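Electron transfer flavoprotein, alpha subunit (Thermotoga maritima, PDB 7KOE) probably passes electrons between redox partners as the FAD-binding alpha subunit of an electron transfer flavoprotein complex. Local coordinates at residues 218-228 with 247-255; 130-138 with 150-161. One frame throughout, in Å; residues are numbered along the deposited sequence.

Contact 1: residues 218-228 with 247-255; sequences GGKGVGGPEGF and AAVKAGWIS. With FAD (flavin-adenine dinucleotide), chain J.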
loop_
_atom_site.group_PDB
_atom_site.type_symbol
_atom_site.label_atom_id
_atom_site.label_comp_id
_atom_site.label_asym_id
_atom_site.label_seq_id
_atom_site.Cartn_x
_atom_site.Cartn_y
_atom_site.Cartn_z
ATOM N N GLY B 218 0.177 47.774 13.934
ATOM C CA GLY B 218 -0.395 48.126 12.652
ATOM C C GLY B 218 0.646 48.179 11.562
ATOM O O GLY B 218 1.851 48.213 11.823
ATOM N N GLY B 219 0.160 48.179 10.325
ATOM C CA GLY B 219 1.019 48.351 9.174
ATOM C C GLY B 219 0.235 48.451 7.887
ATOM O O GLY B 219 -0.688 47.668 7.669
ATOM N N LYS B 220 0.527 49.484 7.086
ATOM C CA LYS B 220 0.035 49.752 5.729
ATOM C C LYS B 220 -1.447 50.153 5.705
ATOM O O LYS B 220 -1.927 50.735 4.725
ATOM C CB LYS B 220 0.335 48.544 4.814
ATOM C CG LYS B 220 0.054 48.712 3.323
ATOM C CD LYS B 220 0.841 49.864 2.737
ATOM C CE LYS B 220 2.322 49.567 2.714
ATOM N NZ LYS B 220 2.608 48.506 1.723
ATOM N N GLY B 221 -2.161 49.954 6.810
ATOM C CA GLY B 221 -3.425 50.641 6.996
ATOM C C GLY B 221 -3.250 51.840 7.900
ATOM O O GLY B 221 -4.117 52.713 7.978
ATOM N N VAL B 222 -2.118 51.894 8.590
ATOM C CA VAL B 222 -1.684 53.047 9.356
ATOM C C VAL B 222 -0.964 53.973 8.389
ATOM O O VAL B 222 0.268 53.944 8.296
ATOM C CB VAL B 222 -0.757 52.605 10.501
ATOM C CG1 VAL B 222 -0.516 53.719 11.454
ATOM C CG2 VAL B 222 -1.343 51.418 11.221
ATOM N N GLY B 223 -1.719 54.790 7.656
ATOM C CA GLY B 223 -1.140 55.598 6.600
ATOM C C GLY B 223 -0.199 56.674 7.100
ATOM O O GLY B 223 -0.629 57.692 7.651
ATOM N N GLY B 224 1.098 56.450 6.905
ATOM C CA GLY B 224 2.115 57.317 7.446
ATOM C C GLY B 224 2.368 57.051 8.915
ATOM O O GLY B 224 1.681 56.247 9.551
ATOM N N PRO B 225 3.372 57.724 9.488
ATOM C CA PRO B 225 3.598 57.613 10.935
ATOM C C PRO B 225 2.687 58.502 11.762
ATOM O O PRO B 225 2.804 58.499 12.993
ATOM C CB PRO B 225 5.063 58.026 11.090
ATOM C CG PRO B 225 5.293 58.964 9.971
ATOM C CD PRO B 225 4.420 58.518 8.827
ATOM N N GLU B 226 1.797 59.269 11.126
ATOM C CA GLU B 226 0.829 60.067 11.869
ATOM C C GLU B 226 -0.214 59.191 12.544
ATOM O O GLU B 226 -0.718 59.544 13.616
ATOM C CB GLU B 226 0.148 61.069 10.940
ATOM C CG GLU B 226 1.099 62.025 10.251
ATOM C CD GLU B 226 1.082 63.404 10.876
ATOM O OE1 GLU B 226 1.315 64.392 10.149
ATOM O OE2 GLU B 226 0.840 63.499 12.097
ATOM N N GLY B 227 -0.552 58.055 11.939
ATOM C CA GLY B 227 -1.496 57.149 12.557
ATOM C C GLY B 227 -0.921 56.318 13.681
ATOM O O GLY B 227 -1.692 55.717 14.434
ATOM N N PHE B 228 0.403 56.238 13.791
ATOM C CA PHE B 228 1.014 55.462 14.858
ATOM C C PHE B 228 1.080 56.223 16.170
ATOM O O PHE B 228 1.329 55.613 17.214
ATOM C CB PHE B 228 2.414 55.002 14.452
ATOM C CG PHE B 228 2.414 53.745 13.640
ATOM C CD1 PHE B 228 1.791 52.607 14.114
ATOM C CD2 PHE B 228 3.027 53.698 12.403
ATOM C CE1 PHE B 228 1.778 51.448 13.371
ATOM C CE2 PHE B 228 3.015 52.539 11.660
ATOM C CZ PHE B 228 2.392 51.416 12.147
ATOM N N ALA B 247 5.365 45.677 6.766
ATOM C CA ALA B 247 4.937 46.736 5.861
ATOM C C ALA B 247 4.906 48.113 6.509
ATOM O O ALA B 247 4.745 49.108 5.797
ATOM C CB ALA B 247 3.556 46.420 5.290
ATOM N N ALA B 248 5.044 48.197 7.830
ATOM C CA ALA B 248 5.237 49.457 8.531
ATOM C C ALA B 248 6.698 49.743 8.829
ATOM O O ALA B 248 7.119 50.900 8.775
ATOM C CB ALA B 248 4.452 49.462 9.840
ATOM N N VAL B 249 7.475 48.711 9.153
ATOM C CA VAL B 249 8.897 48.893 9.421
ATOM C C VAL B 249 9.648 49.210 8.132
ATOM O O VAL B 249 10.489 50.118 8.093
ATOM C CB VAL B 249 9.448 47.642 10.124
ATOM C CG1 VAL B 249 10.955 47.590 10.054
ATOM C CG2 VAL B 249 8.993 47.616 11.560
ATOM N N LYS B 250 9.331 48.490 7.051
ATOM C CA LYS B 250 9.983 48.706 5.763
ATOM C C LYS B 250 9.627 50.062 5.173
ATOM O O LYS B 250 10.432 50.651 4.445
ATOM C CB LYS B 250 9.599 47.578 4.805
ATOM C CG LYS B 250 10.314 47.524 3.476
ATOM C CD LYS B 250 9.714 46.409 2.639
ATOM C CE LYS B 250 8.249 46.696 2.352
ATOM N NZ LYS B 250 7.564 45.576 1.668
ATOM N N ALA B 251 8.449 50.589 5.499
ATOM C CA ALA B 251 8.091 51.948 5.119
ATOM C C ALA B 251 8.709 52.998 6.033
ATOM O O ALA B 251 8.502 54.193 5.803
ATOM C CB ALA B 251 6.571 52.105 5.098
ATOM N N GLY B 252 9.456 52.585 7.053
ATOM C CA GLY B 252 10.157 53.515 7.914
ATOM C C GLY B 252 9.293 54.229 8.919
ATOM O O GLY B 252 9.702 55.269 9.441
ATOM N N TRP B 253 8.109 53.700 9.217
ATOM C CA TRP B 253 7.201 54.403 10.112
ATOM C C TRP B 253 7.591 54.225 11.573
ATOM O O TRP B 253 7.603 55.202 12.328
ATOM C CB TRP B 253 5.772 53.940 9.866
ATOM C CG TRP B 253 5.277 54.306 8.508
ATOM C CD1 TRP B 253 5.716 55.332 7.729
ATOM C CD2 TRP B 253 4.251 53.649 7.762
ATOM N NE1 TRP B 253 5.027 55.357 6.543
ATOM C CE2 TRP B 253 4.119 54.332 6.540
ATOM C CE3 TRP B 253 3.428 52.552 8.011
ATOM C CZ2 TRP B 253 3.201 53.949 5.569
ATOM C CZ3 TRP B 253 2.524 52.169 7.046
ATOM C CH2 TRP B 253 2.410 52.869 5.843
ATOM N N ILE B 254 7.902 53.003 12.004
ATOM C CA ILE B 254 8.421 52.818 13.355
ATOM C C ILE B 254 9.784 52.151 13.195
ATOM O O ILE B 254 10.147 51.723 12.094
ATOM C CB ILE B 254 7.488 51.972 14.245
ATOM C CG1 ILE B 254 6.026 52.308 14.004
ATOM C CG2 ILE B 254 7.654 52.345 15.721
ATOM C CD1 ILE B 254 5.099 51.373 14.719
ATOM N N SER B 255 10.544 52.065 14.276
ATOM C CA SER B 255 11.807 51.348 14.334
ATOM C C SER B 255 11.572 49.859 14.131
ATOM O O SER B 255 10.493 49.339 14.419
ATOM C CB SER B 255 12.477 51.635 15.677
ATOM O OG SER B 255 13.436 50.651 16.022
HETATM P PA FAD J . -0.757 44.661 3.960
HETATM O O1A FAD J . -0.717 45.559 2.787
HETATM O O2A FAD J . -0.715 43.185 3.598
HETATM O O5B FAD J . -1.961 45.009 4.849
HETATM C C5B FAD J . -2.820 46.124 4.538
HETATM C C4B FAD J . -4.161 45.891 5.180
HETATM O O4B FAD J . -4.644 47.128 5.751
HETATM C C3B FAD J . -5.254 45.393 4.236
HETATM O O3B FAD J . -6.024 44.368 4.851
HETATM C C2B FAD J . -6.082 46.654 3.978
HETATM O O2B FAD J . -7.441 46.351 3.694
HETATM C C1B FAD J . -5.968 47.349 5.328
HETATM N N9A FAD J . -6.213 48.785 5.290
HETATM C C8A FAD J . -5.993 49.635 4.240
HETATM N N7A FAD J . -6.312 50.883 4.487
HETATM C C5A FAD J . -6.779 50.849 5.792
HETATM C C6A FAD J . -7.275 51.849 6.651
HETATM N N6A FAD J . -7.388 53.135 6.307
HETATM N N1A FAD J . -7.657 51.478 7.893
HETATM C C2A FAD J . -7.546 50.195 8.243
HETATM N N3A FAD J . -7.092 49.169 7.522
HETATM C C4A FAD J . -6.725 49.563 6.298
HETATM N N1 FAD J . 5.660 40.570 8.317
HETATM C C2 FAD J . 5.584 40.968 9.616
HETATM O O2 FAD J . 4.731 41.768 9.985
HETATM N N3 FAD J . 6.462 40.461 10.541
HETATM C C4 FAD J . 7.452 39.562 10.294
HETATM O O4 FAD J . 8.185 39.180 11.203
HETATM C C4X FAD J . 7.538 39.152 8.914
HETATM N N5 FAD J . 8.447 38.306 8.600
HETATM C C5X FAD J . 8.536 37.907 7.291
HETATM C C6 FAD J . 9.519 36.992 6.945
HETATM C C7 FAD J . 9.652 36.553 5.636
HETATM C C7M FAD J . 10.732 35.561 5.301
HETATM C C8 FAD J . 8.781 37.037 4.650
HETATM C C8M FAD J . 8.888 36.577 3.230
HETATM C C9 FAD J . 7.793 37.953 4.992
HETATM C C9A FAD J . 7.671 38.391 6.302
HETATM N N10 FAD J . 6.670 39.296 6.693
HETATM C C10 FAD J . 6.591 39.717 7.994
HETATM C "C1'" FAD J . 5.761 39.881 5.697
HETATM C "C2'" FAD J . 4.412 39.187 5.591
HETATM O "O2'" FAD J . 4.508 38.040 4.747
HETATM C "C3'" FAD J . 3.409 40.167 4.986
HETATM O "O3'" FAD J . 3.798 40.440 3.645
HETATM C "C4'" FAD J . 3.313 41.492 5.739
HETATM O "O4'" FAD J . 3.036 41.245 7.117
HETATM C "C5'" FAD J . 2.262 42.420 5.176
HETATM O "O5'" FAD J . 2.097 43.529 6.081
HETATM P P FAD J . 0.701 44.218 6.283
HETATM O O1P FAD J . 0.886 45.274 7.374
HETATM O O2P FAD J . -0.349 43.240 6.506
HETATM O O3P FAD J . 0.469 44.957 4.917
#

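Contact 2: residues 130-138 with 150-161; sequences IPDKKLLAM and TIMCPDHRPQMA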
loop_
_atom_site.group_PDB
_atom_site.type_symbol
_atom_site.label_atom_id
_atom_site.label_comp_id
_atom_site.label_asym_id
_atom_site.label_seq_id
_atom_site.Cartn_x
_atom_site.Cartn_y
_atom_site.Cartn_z
ATOM N N ILE B 130 -3.592 12.907 37.024
ATOM C CA ILE B 130 -3.962 11.604 36.476
ATOM C C ILE B 130 -4.370 10.701 37.636
ATOM O O ILE B 130 -3.821 10.826 38.741
ATOM C CB ILE B 130 -2.822 11.004 35.632
ATOM C CG1 ILE B 130 -1.539 10.847 36.451
ATOM C CG2 ILE B 130 -2.575 11.852 34.400
ATOM C CD1 ILE B 130 -0.484 10.021 35.764
ATOM N N PRO B 131 -5.346 9.808 37.456
ATOM C CA PRO B 131 -5.868 9.040 38.594
ATOM C C PRO B 131 -5.064 7.804 38.966
ATOM O O PRO B 131 -5.422 7.137 39.943
ATOM C CB PRO B 131 -7.269 8.648 38.111
ATOM C CG PRO B 131 -7.110 8.513 36.646
ATOM C CD PRO B 131 -6.160 9.603 36.244
ATOM N N ASP B 132 -3.997 7.472 38.240
ATOM C CA ASP B 132 -3.304 6.212 38.498
ATOM C C ASP B 132 -2.354 6.319 39.687
ATOM O O ASP B 132 -2.538 5.638 40.702
ATOM C CB ASP B 132 -2.552 5.762 37.245
ATOM C CG ASP B 132 -3.417 5.809 36.006
ATOM O OD1 ASP B 132 -4.315 4.952 35.874
ATOM O OD2 ASP B 132 -3.202 6.706 35.167
ATOM N N LYS B 133 -1.330 7.165 39.584
ATOM C CA LYS B 133 -0.377 7.353 40.670
ATOM C C LYS B 133 -0.449 8.786 41.191
ATOM O O LYS B 133 0.513 9.289 41.780
ATOM C CB LYS B 133 1.033 6.962 40.197
ATOM C CG LYS B 133 2.023 6.462 41.277
ATOM C CD LYS B 133 3.096 7.465 41.695
ATOM C CE LYS B 133 4.034 6.862 42.721
ATOM N NZ LYS B 133 5.079 7.814 43.180
ATOM N N LYS B 134 -1.591 9.449 40.955
ATOM C CA LYS B 134 -1.917 10.779 41.486
ATOM C C LYS B 134 -0.932 11.845 41.000
ATOM O O LYS B 134 -0.659 12.825 41.696
ATOM C CB LYS B 134 -1.999 10.768 43.017
ATOM C CG LYS B 134 -3.020 9.809 43.609
ATOM C CD LYS B 134 -4.454 10.243 43.355
ATOM C CE LYS B 134 -5.413 9.312 44.076
ATOM N NZ LYS B 134 -6.836 9.680 43.877
ATOM N N LEU B 135 -0.398 11.658 39.798
ATOM C CA LEU B 135 0.670 12.506 39.295
ATOM C C LEU B 135 0.111 13.722 38.567
ATOM O O LEU B 135 -1.005 13.710 38.046
ATOM C CB LEU B 135 1.589 11.720 38.361
ATOM C CG LEU B 135 2.256 10.491 38.970
ATOM C CD1 LEU B 135 3.058 9.748 37.922
ATOM C CD2 LEU B 135 3.137 10.910 40.124
ATOM N N LEU B 136 0.919 14.778 38.531
ATOM C CA LEU B 136 0.544 16.030 37.887
ATOM C C LEU B 136 0.995 16.005 36.432
ATOM O O LEU B 136 2.181 15.812 36.148
ATOM C CB LEU B 136 1.163 17.214 38.627
ATOM C CG LEU B 136 0.811 18.611 38.120
ATOM C CD1 LEU B 136 -0.685 18.822 38.101
ATOM C CD2 LEU B 136 1.485 19.663 38.974
ATOM N N ALA B 137 0.048 16.189 35.515
ATOM C CA ALA B 137 0.332 16.222 34.083
ATOM C C ALA B 137 0.518 17.677 33.677
ATOM O O ALA B 137 -0.453 18.402 33.458
ATOM C CB ALA B 137 -0.790 15.562 33.291
ATOM N N MET B 138 1.773 18.099 33.564
ATOM C CA MET B 138 2.116 19.498 33.315
ATOM C C MET B 138 2.242 19.711 31.811
ATOM O O MET B 138 3.264 19.402 31.202
ATOM C CB MET B 138 3.397 19.857 34.055
ATOM C CG MET B 138 3.390 19.413 35.508
ATOM S SD MET B 138 5.011 19.254 36.270
ATOM C CE MET B 138 5.349 17.520 36.008
ATOM N N THR B 150 3.042 17.383 27.035
ATOM C CA THR B 150 2.598 16.972 28.360
ATOM C C THR B 150 3.738 16.229 29.042
ATOM O O THR B 150 4.224 15.222 28.521
ATOM C CB THR B 150 1.360 16.081 28.266
ATOM O OG1 THR B 150 0.411 16.670 27.369
ATOM C CG2 THR B 150 0.722 15.909 29.627
ATOM N N ILE B 151 4.162 16.725 30.199
ATOM C CA ILE B 151 5.331 16.207 30.900
ATOM C C ILE B 151 4.904 15.789 32.300
ATOM O O ILE B 151 4.245 16.560 33.005
ATOM C CB ILE B 151 6.469 17.248 30.964
ATOM C CG1 ILE B 151 7.037 17.546 29.577
ATOM C CG2 ILE B 151 7.590 16.767 31.817
ATOM C CD1 ILE B 151 6.477 18.768 28.921
ATOM N N MET B 152 5.272 14.572 32.699
ATOM C CA MET B 152 4.944 14.032 34.012
ATOM C C MET B 152 6.222 13.703 34.768
ATOM O O MET B 152 7.149 13.120 34.199
ATOM C CB MET B 152 4.079 12.778 33.887
ATOM C CG MET B 152 2.611 13.051 33.618
ATOM S SD MET B 152 1.711 11.545 33.209
ATOM C CE MET B 152 0.428 12.184 32.135
ATOM N N CYS B 153 6.268 14.078 36.047
ATOM C CA CYS B 153 7.354 13.687 36.933
ATOM C C CYS B 153 6.884 12.526 37.794
ATOM O O CYS B 153 6.075 12.739 38.709
ATOM C CB CYS B 153 7.787 14.859 37.811
ATOM S SG CYS B 153 9.348 14.607 38.678
ATOM N N PRO B 154 7.334 11.291 37.539
ATOM C CA PRO B 154 6.795 10.136 38.274
ATOM C C PRO B 154 7.168 10.049 39.748
ATOM O O PRO B 154 6.276 9.901 40.589
ATOM C CB PRO B 154 7.360 8.939 37.497
ATOM C CG PRO B 154 8.531 9.470 36.756
ATOM C CD PRO B 154 8.189 10.878 36.417
ATOM N N ASP B 155 8.453 10.138 40.096
ATOM C CA ASP B 155 8.880 9.742 41.431
ATOM C C ASP B 155 9.585 10.818 42.241
ATOM O O ASP B 155 9.545 10.745 43.474
ATOM C CB ASP B 155 9.804 8.517 41.357
ATOM C CG ASP B 155 10.970 8.726 40.423
ATOM O OD1 ASP B 155 10.729 8.947 39.220
ATOM O OD2 ASP B 155 12.125 8.669 40.891
ATOM N N HIS B 156 10.230 11.794 41.612
ATOM C CA HIS B 156 10.951 12.807 42.366
ATOM C C HIS B 156 9.980 13.799 42.990
ATOM O O HIS B 156 8.937 14.115 42.414
ATOM C CB HIS B 156 11.948 13.535 41.467
ATOM C CG HIS B 156 13.209 12.767 41.232
ATOM N ND1 HIS B 156 13.283 11.714 40.347
ATOM C CD2 HIS B 156 14.443 12.891 41.775
ATOM C CE1 HIS B 156 14.511 11.226 40.348
ATOM N NE2 HIS B 156 15.234 11.923 41.207
ATOM N N ARG B 157 10.326 14.281 44.183
ATOM C CA ARG B 157 9.446 15.153 44.942
ATOM C C ARG B 157 10.186 16.402 45.402
ATOM O O ARG B 157 11.331 16.311 45.862
ATOM C CB ARG B 157 8.866 14.418 46.155
ATOM C CG ARG B 157 7.821 13.384 45.795
ATOM C CD ARG B 157 6.716 13.994 44.957
ATOM N NE ARG B 157 5.791 12.979 44.468
ATOM C CZ ARG B 157 5.911 12.365 43.297
ATOM N NH1 ARG B 157 6.916 12.664 42.489
ATOM N NH2 ARG B 157 5.021 11.453 42.933
ATOM N N PRO B 158 9.561 17.585 45.302
ATOM C CA PRO B 158 8.211 17.837 44.785
ATOM C C PRO B 158 8.145 17.943 43.270
ATOM O O PRO B 158 9.149 18.230 42.628
ATOM C CB PRO B 158 7.849 19.176 45.421
ATOM C CG PRO B 158 9.141 19.868 45.558
ATOM C CD PRO B 158 10.167 18.811 45.849
ATOM N N GLN B 159 6.964 17.699 42.704
ATOM C CA GLN B 159 6.734 17.912 41.279
ATOM C C GLN B 159 6.528 19.406 41.061
ATOM O O GLN B 159 5.406 19.912 41.007
ATOM C CB GLN B 159 5.535 17.112 40.790
ATOM C CG GLN B 159 5.469 15.693 41.307
ATOM C CD GLN B 159 4.178 15.010 40.921
ATOM O OE1 GLN B 159 3.608 15.285 39.867
ATOM N NE2 GLN B 159 3.703 14.119 41.777
ATOM N N MET B 160 7.645 20.121 40.951
ATOM C CA MET B 160 7.598 21.555 40.711
ATOM C C MET B 160 7.088 21.839 39.308
ATOM O O MET B 160 7.320 21.065 38.378
ATOM C CB MET B 160 8.980 22.170 40.895
ATOM C CG MET B 160 9.659 21.796 42.186
ATOM S SD MET B 160 11.039 22.884 42.550
ATOM C CE MET B 160 10.306 24.475 42.189
ATOM N N ALA B 161 6.375 22.949 39.160
ATOM C CA ALA B 161 5.764 23.296 37.882
ATOM C C ALA B 161 5.574 24.802 37.844
ATOM O O ALA B 161 4.721 25.333 38.556
ATOM C CB ALA B 161 4.432 22.581 37.694
#

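Contact 1: residues 218-228 with 247-255
The indole of W253 packs one face against the loop V222–P225. V222 O and G224 N sit over that face toward the rim, and G224 CA makes a CH-pi contact 3.9 Å from the centroid of the five-membered ring. A251 CB lies over the opposite face, so the ring is sandwiched, while K220 N meets its edge in plane. P225 CD packs 3.6 Å from W253 CD1. W253 CG stands anti to the carbonyl carbon (chi1 -65°), which swings the indole against the loop. W253 CB itself rests 3.6 Å from F228 CE2. F228 is clasped in turn: I254 CD1 sits over its centre, 3.5 Å from the ring centroid, V222 CG1 is over the other face, and A248 CB lies 3.7 Å from F228 CZ. Were W253 an alanine, CB could still meet F228, but the loop at G224 and P225 would probably lose its flat support and a gap would open toward A251 CB. The same two segments border the FAD diphosphate, with A247 CB 3.3 Å from FAD O5' and K220 CG 3.3 Å from FAD O1A; K220 NZ forms a salt bridge with E55 of the Ferredoxin-like protein chain. In this Rossmann-like domain the contact joins the loop between strand 214-218 and helix 227-237 to helix 246-249 and the Schellman turn at G252, beside parallel strand 241-244, where I254 touches A244.

Contact 2: residues 130-138 with 150-161
The beta hairpin of strands 137-142 and 147-152 is joined here by M138 and I151, an antiparallel hydrogen-bonded pair: M138 N donates to I151 O at 3.0 Å, and I151 N returns a bond to M138 O from above the carbonyl plane, 49° out of it. T150, I151 and M152 also pair with a strand of a neighbouring electron transfer flavoprotein subunit, so the sheet continues across the interface. On the A137 side of the hairpin, I130 and M152 meet tip to tip, CD1 to SD at 3.7 Å, and M152 CE rests 3.8 Å from A137 CB. The M138 side chain serves the other face. Its bend at chi3 (-94°) carries CE back beside C153 CB at 4.0 Å, while SD packs on A161 CB, tying the hairpin to strand 160-163 of the parallel sheet. At the loop end, L135 CD2 packs against P154 O and R157 NH2; R157 is fixed by a bond from NH2 to P154 O at 3.1 Å and by a salt bridge from NE to E95. The buried Q159 accepts the backbone of L136: OE1 takes L136 N at 3.0 Å on a lone pair, in the carbonyl plane, with an N-H...O angle of 160°.

Overall arrangement
Contact 2 closes along the chain before contact 1 begins, and the two lie on opposite sides of the chain's centre, their own centres about 48 Å apart and their nearest atoms about 33 Å apart. They do not touch, and they belong to different domains: contact 2 to the electron transfer flavoprotein domain, contact 1 to the FAD-binding domain. Each meets a different flavin nucleotide. In contact 1, G219, K220 and A247 border the diphosphate of one FAD, while G221 lies against its adenine; contact 2 approaches another FAD with the I151 side chain, about 4 Å from it. Each also adjoins a partner subunit, consistent with a chain that links several redox partners.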